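Local atomic coordinates of LacI family sugar-binding transcriptional regulator (Enterococcus faecalis V583, PDB entry 4RK0), a protein that binds a pentose sugar, ribofuranose, in a cleft between two lobes and probably regulates transcription by binding DNA, as LacI-family repressors do. Residues 138-141 with 142-145; 57-60 with 61-64; 216-219 with 220-223. All blocks are in the same frame, centred on the assembly; numbering follows the deposited sequence.

Contact 1: 138-141 with 142-145; sequences VNIQ and QRLK. With RIB (alpha-D-ribofuranose), chain E.
The flat guanidinium of R143 has I140 CG1 over one face, 4.0 Å above its plane and offset toward the rim, while its edge is turned to the ribofuranose. R143 NH1 and NH2 both donate to O3 of the ribofuranose, each at 3.0 Å, and R143 NH2 also donates to its O2 at 2.9 Å. A single planar group thus holds two neighbouring hydroxyl oxygens, through bonds that are all moderately bent, with angles at hydrogen of 136° to 141°. Y213 adds a cation-pi contact to the same group.

R143 reaches the sugar because its chain runs extended from CG to NE, passing beside I140. One helical turn earlier, N139 lies on the same side of the helix. Its CG sits between the backbone N and the carbonyl carbon (chi1 67°), which places N139 ND2 2.9 Å from O1 of the ribofuranose in a nearly straight bond. I140 CD1 approaches O1 of the sugar at 3.8 Å and gives the pocket an apolar patch. An amide suits the hydroxyl at C1, and a branched aliphatic chain suits the wall beside the arginine.

Behind this polar front, helix 138-150 is carried by backbone bonds such as Q142 N to V138 O, 2.8 Å. On another side of the helix Q141 and L144 run side by side, with Q141 OE1 3.5 Å from L144 CD2.

R143 is also bound beyond the sugar, by a salt bridge from NE to D109 and a hydrogen bond from NH1 to the carbonyl of I185. These two bonds would restrict the rotation of the guanidinium and probably preset its direction toward the sugar, while the carboxylate of D109 also balances its charge.

Contact 2: 57-60 with 61-64; sequences TELI and RRSV
A type I beta turn from L59 to R62 follows helix 54-59, and two consecutive arginines, R61 and R62, fold back onto the carbonyl oxygens of T57 and E58. The turn is closed by R62 N donating to L59 O at 2.9 Å, while R61 N reaches E58 O in a weak bond.

R61 NH2 donates to T57 O at 2.9 Å, with the oxygen almost in the guanidinium plane. The extended chain (chi2 170°, chi3 161°) passes over this carbonyl, R61 CG and CD each lying 3.4 Å from T57 O, before chi4 turns the head group back. R62 behaves differently. Its chain bends at chi2 (-50°), and R62 NE donates to E58 O at 3.1 Å, again from the edge of the guanidinium and well above the carbonyl plane. Arginine suits both positions: carbonyls near the C-terminus of a helix have few backbone donors left, and a long cationic chain supplies N-H groups, while its positive charge probably interacts favourably with the negative end of the helix dipole. L59 CD1 touches R62 CG at 4.1 Å, the two chains crossing at about a right angle. A water bridges I60 O and R62 O, joining two carbonyls of the turn.

L59 and I60 supply the apolar side of the turn. L59 packs on strands 9-14 and 39-44, and I60 on strand 66-69 and helix 76-86, from which E81 makes a salt bridge to R61. R62 meets the second subunit, packing on its I39 and making a weak bond to its N37, so the turn that leads into strand 66-69 also borders the dimer interface.

Contact 3: 216-219 with 220-223; sequences VDMC and EYVS
From D217 the backbone winds through a short 3-10 segment, in which E220 N makes a weak bond to D217 O and Y221 N donates to M218 O at 3.0 Å. M218 O also receives V222 N in a weak bond at 3.3 Å, so one carbonyl holds two successive amides as the chain leaves the turn.

M218 and Y221 carry the side-chain contact, crossing at about a right angle. M218 bends at chi2 and chi3 (-49° and -85°), which folds SD back to 4.0 Å from Y221 CB. M218 SD lies 5.3 Å from the centroid of the Y221 ring and 53° off the ring normal, an oblique Met-aromatic contact. At the ring edge, in its plane, D217 O lies 3.2 Å from Y221 CD1, where the slightly positive C-H edge of an aromatic suits a carbonyl oxygen. At the exit of the turn V222 CG2 comes to 3.4 Å from C219 O, a compact beta-branched group packed against the backbone. The unbranched, bendable thioether chain of M218 suits its place beside both Y221 CB and V222, whose CG1 is 4.5 Å from M218 CE.

Outward, M218 packs on F191 of helix 187-199 and on M218 of the second subunit. The hydroxyl of Y221 makes a weak hydrogen bond to R195 of that subunit, and E220 forms a salt bridge with R267 of its own chain. The arrangement is a short 3-10 turn in the loop between strands 209-211 and 228-230, where a Met-aromatic pair occupies a buried part of the dimer interface.

Along the chain the order is contact 2, contact 1, contact 3. Contact 2 leads from helix 54-59 into strand 66-69 of the seven-stranded sheet. Contact 1 lies on helix 138-150, the crossover between strands 127-132 and 154-159 of the four-stranded sheet, and contact 3 follows strand 209-211 of that same sheet. The centres of contacts 1 and 2 are about 30 Å apart. Those of contacts 1 and 3 are about 23 Å apart, and those of contacts 2 and 3 about 37 Å. Contacts 2 and 3, on opposite sides of the chain's centre, both meet the second subunit, whereas contact 1 binds the sugar. Dimer contacts thus occur in both sheet-bearing parts of the two-lobed fold.

Contact 1: 138-141 with 142-145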
loop_
_atom_site.group_PDB
_atom_site.type_symbol
_atom_site.label_atom_id
_atom_site.label_comp_id
_atom_site.label_asym_id
_atom_site.label_seq_id
_atom_site.Cartn_x
_atom_site.Cartn_y
_atom_site.Cartn_z
ATOM N N VAL A 138 -17.912 -10.548 8.389
ATOM C CA VAL A 138 -18.416 -11.878 8.047
ATOM C C VAL A 138 -17.495 -12.660 7.096
ATOM O O VAL A 138 -17.271 -13.844 7.307
ATOM C CB VAL A 138 -19.846 -11.800 7.468
ATOM C CG1 VAL A 138 -20.309 -13.167 7.006
ATOM C CG2 VAL A 138 -20.795 -11.259 8.546
ATOM N N ASN A 139 -16.926 -11.977 6.102
ATOM C CA ASN A 139 -16.033 -12.617 5.172
ATOM C C ASN A 139 -14.846 -13.242 5.892
ATOM O O ASN A 139 -14.458 -14.367 5.606
ATOM C CB ASN A 139 -15.617 -11.631 4.054
ATOM C CG ASN A 139 -14.750 -10.462 4.553
ATOM O OD1 ASN A 139 -15.010 -9.828 5.596
ATOM N ND2 ASN A 139 -13.739 -10.128 3.761
ATOM N N ILE A 140 -14.334 -12.545 6.896
ATOM C CA ILE A 140 -13.196 -13.038 7.647
ATOM C C ILE A 140 -13.611 -14.187 8.557
ATOM O O ILE A 140 -12.930 -15.204 8.592
ATOM C CB ILE A 140 -12.508 -11.907 8.420
ATOM C CG1 ILE A 140 -11.841 -10.988 7.392
ATOM C CG2 ILE A 140 -11.511 -12.496 9.393
ATOM C CD1 ILE A 140 -11.413 -9.635 7.911
ATOM N N GLN A 141 -14.782 -14.051 9.195
ATOM C CA GLN A 141 -15.314 -15.083 10.045
ATOM C C GLN A 141 -15.479 -16.361 9.245
ATOM O O GLN A 141 -15.162 -17.427 9.729
ATOM C CB GLN A 141 -16.678 -14.670 10.665
ATOM C CG GLN A 141 -17.072 -15.567 11.840
ATOM C CD GLN A 141 -16.188 -15.378 13.072
ATOM O OE1 GLN A 141 -15.723 -16.346 13.692
ATOM N NE2 GLN A 141 -15.954 -14.131 13.435
ATOM N N GLN A 142 -15.957 -16.251 8.005
ATOM C CA GLN A 142 -16.044 -17.434 7.141
ATOM C C GLN A 142 -14.734 -18.215 6.960
ATOM O O GLN A 142 -14.757 -19.418 6.713
ATOM C CB GLN A 142 -16.610 -17.059 5.775
ATOM C CG GLN A 142 -18.060 -16.606 5.809
ATOM C CD GLN A 142 -19.022 -17.736 6.146
ATOM O OE1 GLN A 142 -19.558 -17.815 7.255
ATOM N NE2 GLN A 142 -19.246 -18.612 5.185
ATOM N N ARG A 143 -13.584 -17.559 7.046
ATOM C CA ARG A 143 -12.330 -18.284 6.932
ATOM C C ARG A 143 -12.118 -19.201 8.125
ATOM O O ARG A 143 -11.658 -20.344 7.997
ATOM C CB ARG A 143 -11.159 -17.314 6.832
ATOM C CG ARG A 143 -11.148 -16.476 5.572
ATOM C CD ARG A 143 -10.159 -15.318 5.622
ATOM N NE ARG A 143 -10.511 -14.331 4.609
ATOM C CZ ARG A 143 -9.961 -13.139 4.481
ATOM N NH1 ARG A 143 -8.917 -12.789 5.254
ATOM N NH2 ARG A 143 -10.408 -12.316 3.537
ATOM N N LEU A 144 -12.436 -18.705 9.315
ATOM C CA LEU A 144 -12.386 -19.560 10.482
ATOM C C LEU A 144 -13.391 -20.708 10.338
ATOM O O LEU A 144 -13.074 -21.893 10.635
ATOM C CB LEU A 144 -12.719 -18.760 11.742
ATOM C CG LEU A 144 -12.832 -19.645 12.990
ATOM C CD1 LEU A 144 -11.514 -20.320 13.331
ATOM C CD2 LEU A 144 -13.311 -18.805 14.162
ATOM N N LYS A 145 -14.611 -20.343 9.934
ATOM C CA LYS A 145 -15.694 -21.360 9.751
ATOM C C LYS A 145 -15.261 -22.441 8.767
ATOM O O LYS A 145 -15.405 -23.632 9.031
ATOM C CB LYS A 145 -16.977 -20.684 9.270
ATOM C CG LYS A 145 -18.233 -21.545 9.403
ATOM C CD LYS A 145 -19.416 -20.733 9.924
ATOM C CE LYS A 145 -20.748 -21.334 9.508
ATOM N NZ LYS A 145 -21.030 -21.061 8.071
HETATM O O5 RIB E . -5.991 -8.392 4.155
HETATM C C5 RIB E . -7.064 -7.489 4.375
HETATM C C4 RIB E . -8.219 -8.337 4.688
HETATM O O4 RIB E . -9.404 -7.602 5.088
HETATM C C3 RIB E . -8.294 -9.031 3.342
HETATM O O3 RIB E . -8.061 -10.399 3.682
HETATM C C2 RIB E . -9.685 -8.594 2.872
HETATM O O2 RIB E . -10.440 -9.680 2.394
HETATM C C1 RIB E . -10.326 -7.770 4.002
HETATM O O1 RIB E . -11.622 -8.234 4.339
#

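Contact 2: 57-60 with 61-64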
loop_
_atom_site.group_PDB
_atom_site.type_symbol
_atom_site.label_atom_id
_atom_site.label_comp_id
_atom_site.label_asym_id
_atom_site.label_seq_id
_atom_site.Cartn_x
_atom_site.Cartn_y
_atom_site.Cartn_z
ATOM N N THR A 57 -20.829 9.190 6.697
ATOM C CA THR A 57 -22.266 9.485 6.578
ATOM C C THR A 57 -22.527 10.666 5.649
ATOM O O THR A 57 -23.523 10.680 4.929
ATOM C CB THR A 57 -22.926 9.706 7.979
ATOM O OG1 THR A 57 -22.184 10.675 8.730
ATOM C CG2 THR A 57 -22.965 8.417 8.742
ATOM N N GLU A 58 -21.636 11.644 5.620
ATOM C CA GLU A 58 -21.797 12.771 4.712
ATOM C C GLU A 58 -21.405 12.408 3.278
ATOM O O GLU A 58 -21.974 12.916 2.311
ATOM C CB GLU A 58 -20.967 13.954 5.193
ATOM C CG GLU A 58 -21.589 15.312 4.926
ATOM C CD GLU A 58 -21.295 16.300 6.038
ATOM O OE1 GLU A 58 -20.154 16.302 6.549
ATOM O OE2 GLU A 58 -22.206 17.071 6.404
ATOM N N LEU A 59 -20.433 11.519 3.132
ATOM C CA LEU A 59 -20.018 11.108 1.802
ATOM C C LEU A 59 -21.093 10.260 1.141
ATOM O O LEU A 59 -21.465 10.494 -0.028
ATOM C CB LEU A 59 -18.675 10.403 1.844
ATOM C CG LEU A 59 -18.152 10.003 0.454
ATOM C CD1 LEU A 59 -17.555 11.188 -0.286
ATOM C CD2 LEU A 59 -17.117 8.928 0.616
ATOM N N ILE A 60 -21.632 9.295 1.872
ATOM C CA ILE A 60 -22.653 8.429 1.307
ATOM C C ILE A 60 -23.888 9.234 0.847
ATOM O O ILE A 60 -24.676 8.720 0.079
ATOM C CB ILE A 60 -23.019 7.254 2.264
ATOM C CG1 ILE A 60 -23.594 6.054 1.511
ATOM C CG2 ILE A 60 -23.993 7.661 3.381
ATOM C CD1 ILE A 60 -22.543 5.173 0.899
ATOM N N ARG A 61 -24.026 10.502 1.263
ATOM C CA ARG A 61 -25.161 11.336 0.847
ATOM C C ARG A 61 -24.858 12.279 -0.347
ATOM O O ARG A 61 -25.709 13.085 -0.713
ATOM C CB ARG A 61 -25.656 12.172 2.034
ATOM C CG ARG A 61 -26.292 11.361 3.133
ATOM C CD ARG A 61 -26.542 12.200 4.379
ATOM N NE ARG A 61 -27.532 11.558 5.249
ATOM C CZ ARG A 61 -27.301 10.506 6.033
ATOM N NH1 ARG A 61 -28.293 10.015 6.770
ATOM N NH2 ARG A 61 -26.094 9.936 6.087
ATOM N N ARG A 62 -23.654 12.214 -0.906
ATOM C CA ARG A 62 -23.313 13.004 -2.086
ATOM C C ARG A 62 -24.004 12.402 -3.287
ATOM O O ARG A 62 -24.251 11.184 -3.322
ATOM C CB ARG A 62 -21.821 12.971 -2.390
ATOM C CG ARG A 62 -20.902 13.380 -1.263
ATOM C CD ARG A 62 -21.260 14.690 -0.587
ATOM N NE ARG A 62 -20.316 14.856 0.512
ATOM C CZ ARG A 62 -19.308 15.723 0.551
ATOM N NH1 ARG A 62 -18.508 15.719 1.597
ATOM N NH2 ARG A 62 -19.097 16.598 -0.430
ATOM N N SER A 63 -24.258 13.241 -4.289
ATOM C CA SER A 63 -24.927 12.788 -5.509
ATOM C C SER A 63 -23.904 12.349 -6.579
ATOM O O SER A 63 -23.611 13.065 -7.544
ATOM C CB SER A 63 -25.884 13.869 -6.026
ATOM O OG SER A 63 -27.062 13.270 -6.539
ATOM N N VAL A 64 -23.365 11.150 -6.379
ATOM C CA VAL A 64 -22.437 10.532 -7.327
ATOM C C VAL A 64 -23.205 9.538 -8.158
ATOM O O VAL A 64 -24.332 9.152 -7.827
ATOM C CB VAL A 64 -21.237 9.794 -6.652
ATOM C CG1 VAL A 64 -20.358 10.767 -5.901
ATOM C CG2 VAL A 64 -21.714 8.667 -5.744
HETATM O O HOH W 1 -26.004 9.824 -2.180
#

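Contact 3: 216-219 with 220-223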
loop_
_atom_site.group_PDB
_atom_site.type_symbol
_atom_site.label_atom_id
_atom_site.label_comp_id
_atom_site.label_asym_id
_atom_site.label_seq_id
_atom_site.Cartn_x
_atom_site.Cartn_y
_atom_site.Cartn_z
ATOM N N VAL A 216 -0.599 -11.118 -0.874
ATOM C CA VAL A 216 -0.172 -9.777 -1.246
ATOM C C VAL A 216 1.276 -9.906 -1.770
ATOM O O VAL A 216 1.932 -10.923 -1.582
ATOM C CB VAL A 216 -0.270 -8.759 -0.075
ATOM C CG1 VAL A 216 -1.723 -8.594 0.414
ATOM C CG2 VAL A 216 0.619 -9.147 1.094
ATOM N N ASP A 217 1.762 -8.880 -2.427
ATOM C CA ASP A 217 3.036 -9.003 -3.154
ATOM C C ASP A 217 4.207 -9.264 -2.219
ATOM O O ASP A 217 5.117 -10.045 -2.552
ATOM C CB ASP A 217 3.266 -7.765 -4.028
ATOM C CG ASP A 217 2.782 -7.971 -5.452
ATOM O OD1 ASP A 217 3.069 -9.042 -6.027
ATOM O OD2 ASP A 217 2.118 -7.069 -6.003
ATOM N N MET A 218 4.151 -8.665 -1.031
ATOM C CA MET A 218 5.183 -8.845 -0.004
ATOM C C MET A 218 5.440 -10.289 0.439
ATOM O O MET A 218 6.458 -10.536 1.079
ATOM C CB MET A 218 4.898 -8.001 1.259
ATOM C CG MET A 218 5.483 -6.580 1.264
ATOM S SD MET A 218 7.223 -6.362 0.834
ATOM C CE MET A 218 8.106 -6.620 2.322
ATOM N N CYS A 219 4.508 -11.215 0.159
ATOM C CA CYS A 219 4.677 -12.610 0.577
ATOM C C CYS A 219 6.011 -13.208 0.083
ATOM O O CYS A 219 6.612 -14.051 0.741
ATOM C CB CYS A 219 3.505 -13.441 0.084
ATOM S SG CYS A 219 1.955 -13.143 1.015
ATOM N N GLU A 220 6.430 -12.781 -1.100
ATOM C CA GLU A 220 7.649 -13.310 -1.748
ATOM C C GLU A 220 8.926 -12.586 -1.299
ATOM O O GLU A 220 10.014 -13.017 -1.640
ATOM C CB GLU A 220 7.512 -13.199 -3.260
ATOM C CG GLU A 220 6.260 -13.871 -3.827
ATOM C CD GLU A 220 6.253 -13.993 -5.337
ATOM O OE1 GLU A 220 6.879 -13.158 -6.019
ATOM O OE2 GLU A 220 5.588 -14.923 -5.846
ATOM N N TYR A 221 8.784 -11.499 -0.544
ATOM C CA TYR A 221 9.908 -10.702 -0.032
ATOM C C TYR A 221 10.228 -10.847 1.452
ATOM O O TYR A 221 11.239 -10.347 1.935
ATOM C CB TYR A 221 9.682 -9.233 -0.407
ATOM C CG TYR A 221 9.516 -9.097 -1.861
ATOM C CD1 TYR A 221 8.257 -9.218 -2.483
ATOM C CD2 TYR A 221 10.630 -8.882 -2.672
ATOM C CE1 TYR A 221 8.128 -9.106 -3.862
ATOM C CE2 TYR A 221 10.510 -8.786 -4.034
ATOM C CZ TYR A 221 9.262 -8.896 -4.638
ATOM O OH TYR A 221 9.225 -8.787 -6.012
ATOM N N VAL A 222 9.393 -11.551 2.189
ATOM C CA VAL A 222 9.700 -11.886 3.568
ATOM C C VAL A 222 10.508 -13.196 3.599
ATOM O O VAL A 222 10.598 -13.889 2.586
ATOM C CB VAL A 222 8.441 -11.935 4.420
ATOM C CG1 VAL A 222 7.880 -10.514 4.548
ATOM C CG2 VAL A 222 7.368 -12.870 3.826
ATOM N N SER A 223 11.073 -13.507 4.761
ATOM C CA SER A 223 11.971 -14.643 4.922
ATOM C C SER A 223 11.506 -15.487 6.077
ATOM O O SER A 223 11.475 -15.023 7.226
ATOM C CB SER A 223 13.412 -14.179 5.156
ATOM O OG SER A 223 14.092 -14.074 3.911
#